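Local coordinates for heme utilization carrier protein (Escherichia coli O157:H7, PDB 6U9J), which probably carries heme in the cytosol, with a likely part in handling heme or its breakdown products during anaerobic heme degradation, at residues A[12-17]-A[109-114]; A[24-29]-A[126-131]; A[31-36]-A[105-110]; A[46-51]-A[119-124]; A[57-62]-A[130-135]. All coordinates share one frame; numbering follows the deposited sequence.

Contact 1 (A[12-17]-A[109-114]); sequences DGTLEV and RKFMGM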
# COMPACT_ATOMS: atom_id res chain seq x y z
N ASP A 12 20.32 7.38 -14.00
CA ASP A 12 19.28 7.87 -14.90
C ASP A 12 17.88 7.40 -14.53
O ASP A 12 16.93 7.74 -15.25
CB ASP A 12 19.59 7.45 -16.34
CG ASP A 12 21.05 7.65 -16.71
OD1 ASP A 12 21.60 8.73 -16.40
OD2 ASP A 12 21.64 6.73 -17.31
N GLY A 13 17.71 6.64 -13.45
CA GLY A 13 16.42 6.09 -13.08
C GLY A 13 16.29 5.88 -11.60
O GLY A 13 16.84 6.67 -10.81
N THR A 14 15.58 4.83 -11.21
CA THR A 14 15.32 4.58 -9.80
C THR A 14 16.54 3.98 -9.11
O THR A 14 17.46 3.45 -9.75
CB THR A 14 14.13 3.63 -9.64
OG1 THR A 14 14.46 2.35 -10.18
CG2 THR A 14 12.89 4.19 -10.34
N LEU A 15 16.55 4.05 -7.78
CA LEU A 15 17.65 3.51 -7.00
C LEU A 15 17.58 1.99 -6.85
O LEU A 15 18.61 1.36 -6.60
CB LEU A 15 17.70 4.16 -5.61
CG LEU A 15 17.95 5.67 -5.57
CD1 LEU A 15 17.98 6.15 -4.13
CD2 LEU A 15 19.25 6.01 -6.29
N GLU A 16 16.39 1.40 -6.98
CA GLU A 16 16.29 -0.05 -6.94
C GLU A 16 16.97 -0.68 -8.15
O GLU A 16 17.61 -1.74 -8.03
CB GLU A 16 14.83 -0.48 -6.87
CG GLU A 16 14.17 -0.21 -5.53
CD GLU A 16 13.60 1.20 -5.43
OE1 GLU A 16 12.89 1.49 -4.44
OE2 GLU A 16 13.86 2.02 -6.34
N VAL A 17 16.86 -0.04 -9.32
CA VAL A 17 17.55 -0.53 -10.50
C VAL A 17 19.06 -0.53 -10.27
O VAL A 17 19.77 -1.46 -10.69
CB VAL A 17 17.16 0.31 -11.73
CG1 VAL A 17 18.14 0.10 -12.87
CG2 VAL A 17 15.74 -0.03 -12.18
N ARG A 109 17.83 13.94 -4.33
CA ARG A 109 18.50 13.65 -5.59
C ARG A 109 17.64 14.14 -6.74
O ARG A 109 16.51 14.59 -6.55
CB ARG A 109 18.78 12.14 -5.73
CG ARG A 109 17.51 11.30 -5.72
CD ARG A 109 17.82 9.82 -5.86
NE ARG A 109 18.45 9.54 -7.16
CZ ARG A 109 17.91 8.82 -8.13
NH1 ARG A 109 18.57 8.64 -9.27
NH2 ARG A 109 16.71 8.26 -7.98
N LYS A 110 18.21 14.08 -7.94
CA LYS A 110 17.39 14.30 -9.12
C LYS A 110 16.91 12.97 -9.68
O LYS A 110 17.66 12.00 -9.74
CB LYS A 110 18.17 15.07 -10.19
CG LYS A 110 18.21 16.57 -9.92
CD LYS A 110 18.73 17.34 -11.11
CE LYS A 110 18.86 18.80 -10.75
NZ LYS A 110 17.58 19.53 -10.92
N PHE A 111 15.62 12.93 -10.03
CA PHE A 111 15.01 11.77 -10.67
C PHE A 111 14.49 12.24 -12.02
O PHE A 111 13.51 12.99 -12.08
CB PHE A 111 13.88 11.18 -9.81
CG PHE A 111 13.20 10.01 -10.45
CD1 PHE A 111 13.92 8.88 -10.79
CD2 PHE A 111 11.84 10.04 -10.71
CE1 PHE A 111 13.30 7.80 -11.38
CE2 PHE A 111 11.22 8.96 -11.31
CZ PHE A 111 11.95 7.84 -11.64
N MET A 112 15.16 11.82 -13.08
CA MET A 112 14.82 12.27 -14.43
C MET A 112 14.73 13.79 -14.49
O MET A 112 13.79 14.36 -15.06
CB MET A 112 13.52 11.62 -14.90
CG MET A 112 13.45 10.13 -14.61
SD MET A 112 12.27 9.28 -15.65
CE MET A 112 10.75 10.03 -15.09
N GLY A 113 15.70 14.46 -13.89
CA GLY A 113 15.79 15.91 -13.94
C GLY A 113 14.94 16.64 -12.92
O GLY A 113 15.02 17.87 -12.83
N MET A 114 14.16 15.91 -12.12
CA MET A 114 13.27 16.49 -11.13
C MET A 114 13.96 16.46 -9.77
O MET A 114 14.39 15.39 -9.33
CB MET A 114 11.97 15.70 -11.10
CG MET A 114 10.73 16.44 -10.73
SD MET A 114 9.36 15.50 -11.44
CE MET A 114 9.73 13.87 -10.80

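Contact 2 (A[24-29]-A[126-131]); sequences TTLLEV and GSAMLK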
# COMPACT_ATOMS: atom_id res chain seq x y z
N THR A 24 23.03 -5.77 -4.91
CA THR A 24 23.16 -5.42 -3.50
C THR A 24 21.81 -4.90 -3.02
O THR A 24 20.80 -4.99 -3.73
CB THR A 24 24.31 -4.42 -3.30
OG1 THR A 24 24.62 -4.31 -1.90
CG2 THR A 24 23.96 -3.04 -3.86
N THR A 25 21.78 -4.35 -1.81
CA THR A 25 20.54 -3.87 -1.21
C THR A 25 20.33 -2.39 -1.49
O THR A 25 21.27 -1.63 -1.69
CB THR A 25 20.54 -4.10 0.31
OG1 THR A 25 21.45 -3.19 0.94
CG2 THR A 25 20.95 -5.53 0.62
N LEU A 26 19.05 -1.98 -1.48
CA LEU A 26 18.73 -0.57 -1.62
C LEU A 26 19.38 0.27 -0.53
O LEU A 26 19.82 1.40 -0.78
CB LEU A 26 17.22 -0.36 -1.62
CG LEU A 26 16.70 1.07 -1.73
CD1 LEU A 26 17.08 1.66 -3.09
CD2 LEU A 26 15.19 1.09 -1.54
N LEU A 27 19.45 -0.26 0.70
CA LEU A 27 20.11 0.50 1.76
C LEU A 27 21.57 0.79 1.43
O LEU A 27 22.05 1.91 1.64
CB LEU A 27 20.00 -0.23 3.10
CG LEU A 27 20.68 0.47 4.28
CD1 LEU A 27 20.15 1.89 4.46
CD2 LEU A 27 20.50 -0.34 5.55
N GLU A 28 22.30 -0.22 0.94
CA GLU A 28 23.70 0.02 0.61
C GLU A 28 23.85 1.06 -0.50
O GLU A 28 24.76 1.88 -0.45
CB GLU A 28 24.40 -1.28 0.23
CG GLU A 28 25.91 -1.18 0.28
CD GLU A 28 26.44 -0.96 1.69
OE1 GLU A 28 27.44 -0.23 1.85
OE2 GLU A 28 25.84 -1.51 2.64
N VAL A 29 22.94 1.05 -1.48
CA VAL A 29 22.96 2.10 -2.50
C VAL A 29 22.71 3.47 -1.86
O VAL A 29 23.42 4.44 -2.13
CB VAL A 29 21.91 1.81 -3.59
CG1 VAL A 29 21.77 3.00 -4.54
CG2 VAL A 29 22.28 0.54 -4.33
N GLY A 126 17.27 -4.65 4.26
CA GLY A 126 17.79 -3.51 3.53
C GLY A 126 16.95 -3.05 2.37
O GLY A 126 17.44 -2.28 1.53
N SER A 127 15.70 -3.49 2.27
CA SER A 127 14.79 -2.99 1.25
C SER A 127 13.75 -2.08 1.91
O SER A 127 13.64 -2.01 3.13
CB SER A 127 14.11 -4.14 0.49
OG SER A 127 13.68 -5.17 1.35
N ALA A 128 12.99 -1.38 1.07
CA ALA A 128 12.08 -0.36 1.55
C ALA A 128 10.76 -0.99 1.98
O ALA A 128 10.21 -1.84 1.27
CB ALA A 128 11.85 0.70 0.46
N MET A 129 10.27 -0.61 3.16
CA MET A 129 8.92 -0.97 3.56
C MET A 129 7.92 0.17 3.36
O MET A 129 6.72 -0.09 3.29
CB MET A 129 8.87 -1.44 5.02
CG MET A 129 9.91 -0.85 5.95
SD MET A 129 9.75 -1.48 7.64
CE MET A 129 8.21 -0.72 7.95
N LEU A 130 8.40 1.40 3.19
CA LEU A 130 7.50 2.53 3.04
C LEU A 130 8.34 3.69 2.54
O LEU A 130 9.52 3.77 2.85
CB LEU A 130 6.82 2.89 4.37
CG LEU A 130 5.63 3.83 4.26
CD1 LEU A 130 4.44 3.13 3.62
CD2 LEU A 130 5.28 4.37 5.63
N LYS A 131 7.72 4.58 1.76
CA LYS A 131 8.38 5.80 1.31
C LYS A 131 7.46 6.99 1.52
O LYS A 131 6.24 6.87 1.36
CB LYS A 131 8.77 5.72 -0.19
CG LYS A 131 9.75 4.60 -0.52
CD LYS A 131 10.24 4.70 -1.97
CE LYS A 131 11.16 3.55 -2.33
NZ LYS A 131 11.74 3.76 -3.70

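Contact 3 (A[31-36]-A[105-110]); sequences RNLPSS and ALIERK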
# COMPACT_ATOMS: atom_id res chain seq x y z
N ARG A 31 23.23 4.51 1.14
CA ARG A 31 24.36 4.95 1.94
C ARG A 31 25.43 5.61 1.09
O ARG A 31 26.13 6.51 1.56
CB ARG A 31 24.98 3.77 2.68
CG ARG A 31 24.15 3.23 3.81
CD ARG A 31 24.97 2.22 4.59
NE ARG A 31 24.19 1.55 5.62
CZ ARG A 31 23.98 2.04 6.83
NH1 ARG A 31 23.27 1.35 7.71
NH2 ARG A 31 24.49 3.23 7.17
N ASN A 32 25.58 5.18 -0.15
CA ASN A 32 26.64 5.65 -1.03
C ASN A 32 26.21 6.81 -1.92
O ASN A 32 26.99 7.26 -2.76
CB ASN A 32 27.15 4.48 -1.88
CG ASN A 32 27.98 3.52 -1.08
OD1 ASN A 32 29.14 3.79 -0.78
ND2 ASN A 32 27.39 2.39 -0.71
N LEU A 33 24.99 7.31 -1.73
CA LEU A 33 24.55 8.50 -2.45
C LEU A 33 25.34 9.72 -1.99
O LEU A 33 25.83 9.78 -0.87
CB LEU A 33 23.06 8.73 -2.21
CG LEU A 33 22.08 7.81 -2.94
CD1 LEU A 33 20.66 8.05 -2.45
CD2 LEU A 33 22.19 8.01 -4.44
N PRO A 34 25.46 10.74 -2.86
CA PRO A 34 26.13 11.97 -2.42
C PRO A 34 25.35 12.75 -1.37
O PRO A 34 25.96 13.48 -0.59
CB PRO A 34 26.28 12.78 -3.72
CG PRO A 34 25.35 12.15 -4.70
CD PRO A 34 25.22 10.71 -4.31
N SER A 35 24.02 12.62 -1.33
CA SER A 35 23.20 13.44 -0.43
C SER A 35 22.18 12.55 0.28
O SER A 35 21.01 12.51 -0.11
CB SER A 35 22.52 14.56 -1.20
OG SER A 35 21.78 15.39 -0.32
N SER A 36 22.63 11.85 1.33
CA SER A 36 21.73 11.04 2.14
C SER A 36 22.15 11.07 3.60
O SER A 36 23.34 11.12 3.93
CB SER A 36 21.69 9.58 1.65
OG SER A 36 22.93 8.94 1.85
N ALA A 105 16.18 6.64 6.01
CA ALA A 105 17.06 7.55 5.28
C ALA A 105 16.28 8.76 4.79
O ALA A 105 15.14 8.64 4.35
CB ALA A 105 17.73 6.86 4.09
N LEU A 106 16.92 9.92 4.85
CA LEU A 106 16.45 11.11 4.16
C LEU A 106 17.33 11.30 2.94
O LEU A 106 18.56 11.30 3.07
CB LEU A 106 16.50 12.35 5.06
CG LEU A 106 15.27 12.57 5.96
CD1 LEU A 106 15.12 11.45 6.98
CD2 LEU A 106 15.34 13.93 6.66
N ILE A 107 16.71 11.43 1.77
CA ILE A 107 17.43 11.47 0.50
C ILE A 107 17.02 12.69 -0.31
O ILE A 107 15.83 13.00 -0.42
CB ILE A 107 17.14 10.19 -0.32
CG1 ILE A 107 17.62 8.96 0.45
CG2 ILE A 107 17.81 10.29 -1.71
CD1 ILE A 107 17.01 7.66 -0.04
N GLU A 108 18.00 13.34 -0.92
CA GLU A 108 17.75 14.35 -1.94
C GLU A 108 18.52 13.96 -3.19
O GLU A 108 19.70 13.63 -3.11
CB GLU A 108 18.18 15.75 -1.48
CG GLU A 108 17.39 16.24 -0.28
CD GLU A 108 17.93 17.56 0.25
OE1 GLU A 108 18.67 17.54 1.25
OE2 GLU A 108 17.63 18.61 -0.35
N ARG A 109 17.83 13.94 -4.33
CA ARG A 109 18.50 13.65 -5.59
C ARG A 109 17.64 14.14 -6.74
O ARG A 109 16.51 14.59 -6.55
CB ARG A 109 18.78 12.14 -5.73
CG ARG A 109 17.51 11.30 -5.72
CD ARG A 109 17.82 9.82 -5.86
NE ARG A 109 18.45 9.54 -7.16
CZ ARG A 109 17.91 8.82 -8.13
NH1 ARG A 109 18.57 8.64 -9.27
NH2 ARG A 109 16.71 8.26 -7.98
N LYS A 110 18.21 14.08 -7.94
CA LYS A 110 17.39 14.30 -9.12
C LYS A 110 16.91 12.97 -9.68
O LYS A 110 17.66 12.00 -9.74
CB LYS A 110 18.17 15.07 -10.19
CG LYS A 110 18.21 16.57 -9.92
CD LYS A 110 18.73 17.34 -11.11
CE LYS A 110 18.86 18.80 -10.75
NZ LYS A 110 17.58 19.53 -10.92
O HOH W 1 22.02 11.98 -3.52
O HOH W 2 20.05 15.47 1.82

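Contact 4 (A[46-51]-A[119-124]); sequences TVWDTV and ILFFNK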
# COMPACT_ATOMS: atom_id res chain seq x y z
N THR A 46 10.43 10.03 16.10
CA THR A 46 10.89 11.39 15.83
C THR A 46 10.61 11.78 14.38
O THR A 46 10.10 12.87 14.11
CB THR A 46 12.38 11.51 16.14
OG1 THR A 46 12.59 11.33 17.55
CG2 THR A 46 12.92 12.86 15.73
N VAL A 47 10.91 10.88 13.44
CA VAL A 47 10.71 11.18 12.03
C VAL A 47 9.22 11.26 11.72
O VAL A 47 8.74 12.22 11.11
CB VAL A 47 11.40 10.12 11.15
CG1 VAL A 47 10.99 10.29 9.68
CG2 VAL A 47 12.92 10.19 11.33
N TRP A 48 8.46 10.25 12.15
CA TRP A 48 7.04 10.21 11.83
C TRP A 48 6.33 11.44 12.37
O TRP A 48 5.62 12.14 11.64
CB TRP A 48 6.40 8.92 12.38
CG TRP A 48 5.04 8.71 11.80
CD1 TRP A 48 3.86 9.24 12.23
CD2 TRP A 48 4.73 7.96 10.62
NE1 TRP A 48 2.83 8.86 11.40
CE2 TRP A 48 3.34 8.05 10.42
CE3 TRP A 48 5.50 7.20 9.73
CZ2 TRP A 48 2.70 7.42 9.34
CZ3 TRP A 48 4.87 6.58 8.67
CH2 TRP A 48 3.49 6.69 8.49
N ASP A 49 6.51 11.73 13.67
CA ASP A 49 5.82 12.85 14.29
C ASP A 49 6.21 14.19 13.67
O ASP A 49 5.40 15.13 13.64
CB ASP A 49 6.09 12.86 15.79
CG ASP A 49 5.41 11.71 16.53
OD1 ASP A 49 4.60 10.99 15.91
OD2 ASP A 49 5.73 11.51 17.71
N THR A 50 7.44 14.30 13.16
CA THR A 50 7.88 15.53 12.50
C THR A 50 7.17 15.73 11.17
O THR A 50 6.65 16.81 10.89
CB THR A 50 9.40 15.52 12.33
OG1 THR A 50 10.02 15.53 13.61
CG2 THR A 50 9.88 16.74 11.55
N VAL A 51 7.09 14.67 10.35
CA VAL A 51 6.46 14.77 9.03
C VAL A 51 4.98 15.07 9.16
O VAL A 51 4.38 15.71 8.28
CB VAL A 51 6.72 13.47 8.23
CG1 VAL A 51 6.02 13.49 6.85
CG2 VAL A 51 8.21 13.26 8.07
N ILE A 119 11.84 10.26 2.23
CA ILE A 119 12.16 9.50 3.43
C ILE A 119 11.88 8.03 3.14
O ILE A 119 10.77 7.70 2.73
CB ILE A 119 11.35 9.98 4.63
CG1 ILE A 119 11.61 11.46 4.86
CG2 ILE A 119 11.66 9.15 5.90
CD1 ILE A 119 10.65 12.10 5.81
N LEU A 120 12.88 7.18 3.32
CA LEU A 120 12.76 5.75 3.08
C LEU A 120 12.85 5.03 4.41
O LEU A 120 13.77 5.28 5.20
CB LEU A 120 13.85 5.23 2.15
CG LEU A 120 13.52 5.19 0.66
CD1 LEU A 120 13.00 6.54 0.20
CD2 LEU A 120 14.75 4.79 -0.12
N PHE A 121 11.91 4.12 4.65
CA PHE A 121 11.92 3.26 5.82
C PHE A 121 12.36 1.87 5.37
O PHE A 121 11.76 1.31 4.46
CB PHE A 121 10.54 3.19 6.48
CG PHE A 121 10.01 4.52 6.95
CD1 PHE A 121 9.43 5.42 6.05
CD2 PHE A 121 10.09 4.89 8.29
CE1 PHE A 121 8.94 6.64 6.47
CE2 PHE A 121 9.60 6.09 8.72
CZ PHE A 121 9.02 6.98 7.82
N PHE A 122 13.40 1.33 6.00
CA PHE A 122 13.99 0.06 5.60
C PHE A 122 13.68 -1.06 6.57
O PHE A 122 13.67 -0.86 7.79
CB PHE A 122 15.51 0.18 5.50
CG PHE A 122 15.98 1.08 4.41
CD1 PHE A 122 16.16 2.43 4.65
CD2 PHE A 122 16.22 0.57 3.15
CE1 PHE A 122 16.60 3.27 3.64
CE2 PHE A 122 16.66 1.41 2.13
CZ PHE A 122 16.85 2.76 2.38
N ASN A 123 13.50 -2.27 6.03
CA ASN A 123 13.40 -3.46 6.85
C ASN A 123 14.79 -4.05 7.08
O ASN A 123 15.80 -3.51 6.62
CB ASN A 123 12.43 -4.48 6.22
CG ASN A 123 12.88 -4.95 4.85
OD1 ASN A 123 14.06 -5.05 4.55
ND2 ASN A 123 11.90 -5.27 4.00
N LYS A 124 14.85 -5.17 7.79
CA LYS A 124 16.15 -5.75 8.13
C LYS A 124 16.88 -6.36 6.94
O LYS A 124 18.07 -6.64 7.06
CB LYS A 124 15.97 -6.81 9.22
CG LYS A 124 15.30 -8.08 8.75
CD LYS A 124 14.82 -8.91 9.95
CE LYS A 124 14.60 -10.36 9.57
NZ LYS A 124 13.53 -10.52 8.54

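Contact 5 (A[57-62]-A[130-135]); sequences VTTLVH and LKIFLG. With PO4 (phosphate ion), chain E.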
# COMPACT_ATOMS: atom_id res chain seq x y z
N VAL A 57 1.92 15.56 2.02
CA VAL A 57 3.01 14.74 1.52
C VAL A 57 2.42 13.55 0.77
O VAL A 57 1.22 13.31 0.81
CB VAL A 57 3.95 14.28 2.66
CG1 VAL A 57 4.62 15.48 3.33
CG2 VAL A 57 3.20 13.43 3.70
N THR A 58 3.28 12.80 0.09
CA THR A 58 2.87 11.59 -0.61
C THR A 58 3.50 10.37 0.05
O THR A 58 4.73 10.23 0.06
CB THR A 58 3.24 11.64 -2.09
OG1 THR A 58 2.66 12.81 -2.68
CG2 THR A 58 2.73 10.38 -2.81
N THR A 59 2.66 9.48 0.57
CA THR A 59 3.10 8.24 1.17
C THR A 59 2.88 7.11 0.18
O THR A 59 1.80 7.01 -0.41
CB THR A 59 2.31 7.96 2.45
OG1 THR A 59 2.48 9.05 3.36
CG2 THR A 59 2.79 6.67 3.11
N LEU A 60 3.90 6.30 -0.03
CA LEU A 60 3.90 5.29 -1.08
C LEU A 60 4.24 3.92 -0.51
O LEU A 60 5.16 3.78 0.30
CB LEU A 60 4.91 5.69 -2.18
CG LEU A 60 5.10 4.81 -3.42
CD1 LEU A 60 5.41 5.67 -4.64
CD2 LEU A 60 6.20 3.78 -3.18
N VAL A 61 3.49 2.90 -0.93
CA VAL A 61 3.87 1.52 -0.68
C VAL A 61 3.95 0.79 -2.02
O VAL A 61 3.13 1.03 -2.91
CB VAL A 61 2.89 0.82 0.28
CG1 VAL A 61 1.49 0.74 -0.32
CG2 VAL A 61 3.41 -0.56 0.67
N HIS A 62 4.95 -0.07 -2.15
CA HIS A 62 5.35 -0.69 -3.42
C HIS A 62 5.38 -2.20 -3.21
O HIS A 62 6.19 -2.70 -2.43
CB HIS A 62 6.72 -0.17 -3.85
CG HIS A 62 7.08 -0.41 -5.28
ND1 HIS A 62 8.16 0.19 -5.88
CD2 HIS A 62 6.52 -1.21 -6.22
CE1 HIS A 62 8.25 -0.21 -7.14
NE2 HIS A 62 7.26 -1.06 -7.37
N LEU A 130 8.40 1.40 3.19
CA LEU A 130 7.50 2.53 3.04
C LEU A 130 8.34 3.69 2.54
O LEU A 130 9.52 3.77 2.85
CB LEU A 130 6.82 2.89 4.37
CG LEU A 130 5.63 3.83 4.26
CD1 LEU A 130 4.44 3.13 3.62
CD2 LEU A 130 5.28 4.37 5.63
N LYS A 131 7.72 4.58 1.76
CA LYS A 131 8.38 5.80 1.31
C LYS A 131 7.46 6.99 1.52
O LYS A 131 6.24 6.87 1.36
CB LYS A 131 8.77 5.72 -0.19
CG LYS A 131 9.75 4.60 -0.52
CD LYS A 131 10.24 4.70 -1.97
CE LYS A 131 11.16 3.55 -2.33
NZ LYS A 131 11.74 3.76 -3.70
N ILE A 132 8.02 8.13 1.89
CA ILE A 132 7.30 9.40 1.93
C ILE A 132 8.05 10.38 1.05
O ILE A 132 9.26 10.55 1.21
CB ILE A 132 7.15 9.95 3.35
CG1 ILE A 132 6.39 8.96 4.24
CG2 ILE A 132 6.43 11.29 3.33
CD1 ILE A 132 6.43 9.35 5.70
N PHE A 133 7.33 11.04 0.14
CA PHE A 133 7.90 12.04 -0.76
C PHE A 133 7.32 13.41 -0.46
O PHE A 133 6.13 13.53 -0.18
CB PHE A 133 7.60 11.69 -2.23
CG PHE A 133 8.33 10.48 -2.71
CD1 PHE A 133 7.77 9.22 -2.57
CD2 PHE A 133 9.56 10.61 -3.34
CE1 PHE A 133 8.45 8.10 -3.02
CE2 PHE A 133 10.24 9.48 -3.80
CZ PHE A 133 9.68 8.23 -3.64
N LEU A 134 8.14 14.45 -0.57
CA LEU A 134 7.63 15.79 -0.33
C LEU A 134 6.62 16.19 -1.40
O LEU A 134 6.67 15.71 -2.54
CB LEU A 134 8.76 16.81 -0.32
CG LEU A 134 9.63 16.85 0.92
CD1 LEU A 134 10.42 18.15 0.94
CD2 LEU A 134 8.81 16.71 2.18
N GLY A 135 5.70 17.09 -1.02
CA GLY A 135 4.66 17.54 -1.93
C GLY A 135 5.14 18.55 -2.96
O GLY A 135 6.25 19.08 -2.91
P PO4 E . 1.26 16.52 -3.42
O1 PO4 E . 1.39 15.64 -2.19
O2 PO4 E . 0.04 16.12 -4.21
O3 PO4 E . 1.15 17.97 -3.01
O4 PO4 E . 2.48 16.36 -4.31
O HOH W 3 9.19 2.94 -5.45

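Contact 1 (A[12-17]-A[109-114])
Arg109 reaches from the end of strand 103-111 to the loop ahead of helix 15-22 and takes hold of the carbonyl of Gly13. From CB the chain leaves with CG between the backbone N and the carbonyl carbon (chi1 61°), runs straight to CD and then bends at chi3. CD is the first atom to touch the other segment, 4.1 Å from Leu15 CD1. NE follows, lying 3.7 Å from Leu15 CD2. At CZ the guanidinium turns flat under the leucine: Leu15 CD2 sits over the centre of one face, 3.6 Å above the plane, the two side chains running antiparallel alongside each other. The end-on edge carries the polar grip. Arg109 NH1 donates to Gly13 O over 3.0 Å, nearly along the C=O axis, and NH2 gives a longer, more bent bond of 3.2 Å to that same Gly13 O. The oxygen lies within a few degrees of the guanidinium plane, and NH1 also forms a salt bridge with Glu10, so the group's rotation is fixed from two partners. Here the loop ahead of helix 15-22 packs against the turn end of a beta hairpin, whose type I' turn runs from Phe111 to Met114. Thr14 is the N-cap of the helix, although its OG1 accepts only a weak bond from Val17 N. The methyl Thr14 CG2 lies 3.8 Å from Phe111 CE1, methyl and ring extending in the same direction. The phenyl ring meets the Gly13-Thr14 peptide with its edge, while its own neighbour Met112 lays CG over one face.

Contact 2 (A[24-29]-A[126-131])
Gly126 meets the first turn of helix 26-31 through its carbonyl oxygen, which receives the N-H of Leu27 over 3.0 Å. The donor lies in the carbonyl plane, and the bond is moderately bent, 148° at the hydrogen. Leu26 N is 3.4 Å from Gly126 O as well, but its angle is too poor for a bond. Around the oxygen close Thr25 CB, Leu26 CB and Leu27 CB, the last at 3.6 Å. Gly126 has a positive phi of 81°, a conformation suited to glycine. The helix end thus offers two early N-H groups to acceptors outside its own backbone: Leu27 N to the Gly126 carbonyl, and Glu28 N to OG1 of the N-cap Thr25, 3.1 Å away. In Thr25 the hydroxyl sits between the backbone N and the carbonyl carbon (chi1 72°), which turns it back over the helix end. Next, Ser127 directs its side chain away, and its OG is bonded to Asn123. Ala128 then supplies the apolar touch, its CB standing 3.9 Å from Leu26 CD2. Beyond it the strand bends at Met129, a classic beta bulge in which Met129 and Leu130 both lie opposite Phe121. Lys131, on the continuing strand, sends its extended chain back to the helical side and forms a salt bridge with Glu16 of helix 15-22, the helix that also packs on Leu26.

Contact 3 (A[31-36]-A[105-110])
Ser36 and Ile107 form an antiparallel non-hydrogen-bonded pair, their CA atoms 4.6 Å apart, where the loop after helix 26-31 enters edge strand 36-40 of the six-stranded sheet. Next to the pair, Glu108 N donates an almost straight bond (176° at the hydrogen) to Ser35 O, 3.2 Å away, and Ser36 CA makes a CA-H...O contact of 3.3 Å with Leu106 O. Leu33 crosses Ile107 at about a right angle, laying CD1 3.7 Å from Ile107 CG2. Ser36 turns its hydroxyl back to Val30 O, at the end of the preceding helix. Ser35 turns instead toward Glu108: with OG anti to the backbone N (chi1 -177°), the hydroxyl comes alongside Glu108 CB. Two waters complete the join. One accepts from Ser35 N and donates to Glu108 O; the other lies 2.8 Å from Ser35 OG and donates to Glu108 OE1, 2.6 Å away. The second carboxylate oxygen, OE2, is bonded to His151 of helix 144-157. Water thus links Ser35 N to Glu108 O beside the one direct backbone bond, and the carboxylate of Glu108 is bridged by water to the loop and bonded directly to His151.

Contact 4 (A[46-51]-A[119-124])
Val47, Trp48 and Val51 of helix 44-51 rest on Ile119 and Phe121 of strand 114-122, with no hydrogen bond between the two segments. The axes of the short helix and strand segments approach to 11.3 Å, with their directions 147° apart. Among the aliphatic contacts, Val51 CG2 comes closest, 3.5 Å from Ile119 CD1, as the two side chains pass alongside, running opposite ways. Val47 and Ile119 reach toward one another tip to tip, Val47 CG1 to Ile119 CG2 at 4.0 Å. Ile119 holds CG2 anti to the backbone N and CG1 beside it, a setting (chi1 -58°) that sends CG2 to Val47 and, by way of CG1, CD1 to Val51. The aromatic contact joins Trp48 to Phe121, side chains crossing at about a right angle. Phe121 CZ, at the far end of the phenyl, meets the indole near its plane, 4.0 Å from Trp48 CE3, and lies 4.3 Å from Val47 CG1. Polar bonds lie within the helix or outside the two segments: Thr50 N and OG1 reach Thr46 O from opposite faces of its plane, while Trp48 NE1 donates to Pro75 O. Further rings surround the indole, Phe84 edge-to-face and Phe44 at a shallow angle. The helix thus covers one side of the antiparallel sheet through a wholly apolar interface, and the indole, whose N-H has its own carbonyl acceptor, can be buried there without an unmet polar group.

Contact 5 (A[57-62]-A[130-135])
Phe133 turns a ring edge to Thr58 O, while Leu60 CD1 approaches obliquely, 4.2 Å from Phe133 CE1. The ring stands on the same face of the sheet as Thr58, Leu60 and Lys131. Beneath these side chains, strands 56-62 and 128-133 pair antiparallel as neighbours in the six-stranded sheet. Thr58 with Phe133 and Leu60 with Lys131 are hydrogen-bonded pairs; the shortest of their four bonds is Phe133 N to Thr58 O, 2.7 Å. Thr59 with Ile132, between them, is a non-hydrogen-bonded pair, whose own CA atoms make CA-H...O contacts with Lys131 O and Thr58 O. On the other face, Thr59 and Ile132 lie side by side, Thr59 OG1 4.0 Å from Ile132 CG1. Leu130 swings its end toward the partner strand: with CG anti to the backbone N (chi1 -166°), CD1 comes 3.5 Å from Leu60 O and 3.9 Å from Thr59 CG2. Val57 CG2 meets Ile132 CG2 at the other end. Thr59, Val61 and Leu130 also pack against the second subunit, Val61 on its own counterpart. Lys131 NZ, in a salt bridge with Glu16, shares a water with His62 ND1. A phosphate ion, probably from the crystallisation liquor, receives a weak bond from Thr58 OG1 and another bond from Ser71. The two faces therefore differ: polar groups with ionic and water partners mix with apolar ones beside Phe133, whereas mostly aliphatic groups fill the side of Ile132 and extend into the dimer contact.

Contacts 2, 4 and 5 are buried, contact 3 partly so, and contact 1 lies at the surface. Strand 103-111 serves contacts 1 and 3, which share Arg109 and Lys110; strand 128-133 serves contacts 2 and 5, which share Leu130 and Lys131. Contact 5 is true strand pairing, contact 3 only its watery beginning at the sheet edge, and contact 4 a helix packed purely by apolar groups. In contact 1 a loop carbonyl accepts from an arginine, whereas in contact 2 a helix N-H donates to a loop carbonyl. The Glu16-Lys131 salt bridge ties contact 1 to contacts 2 and 5, and backbone bonds of Phe121 join contact 4 to contacts 2 and 5.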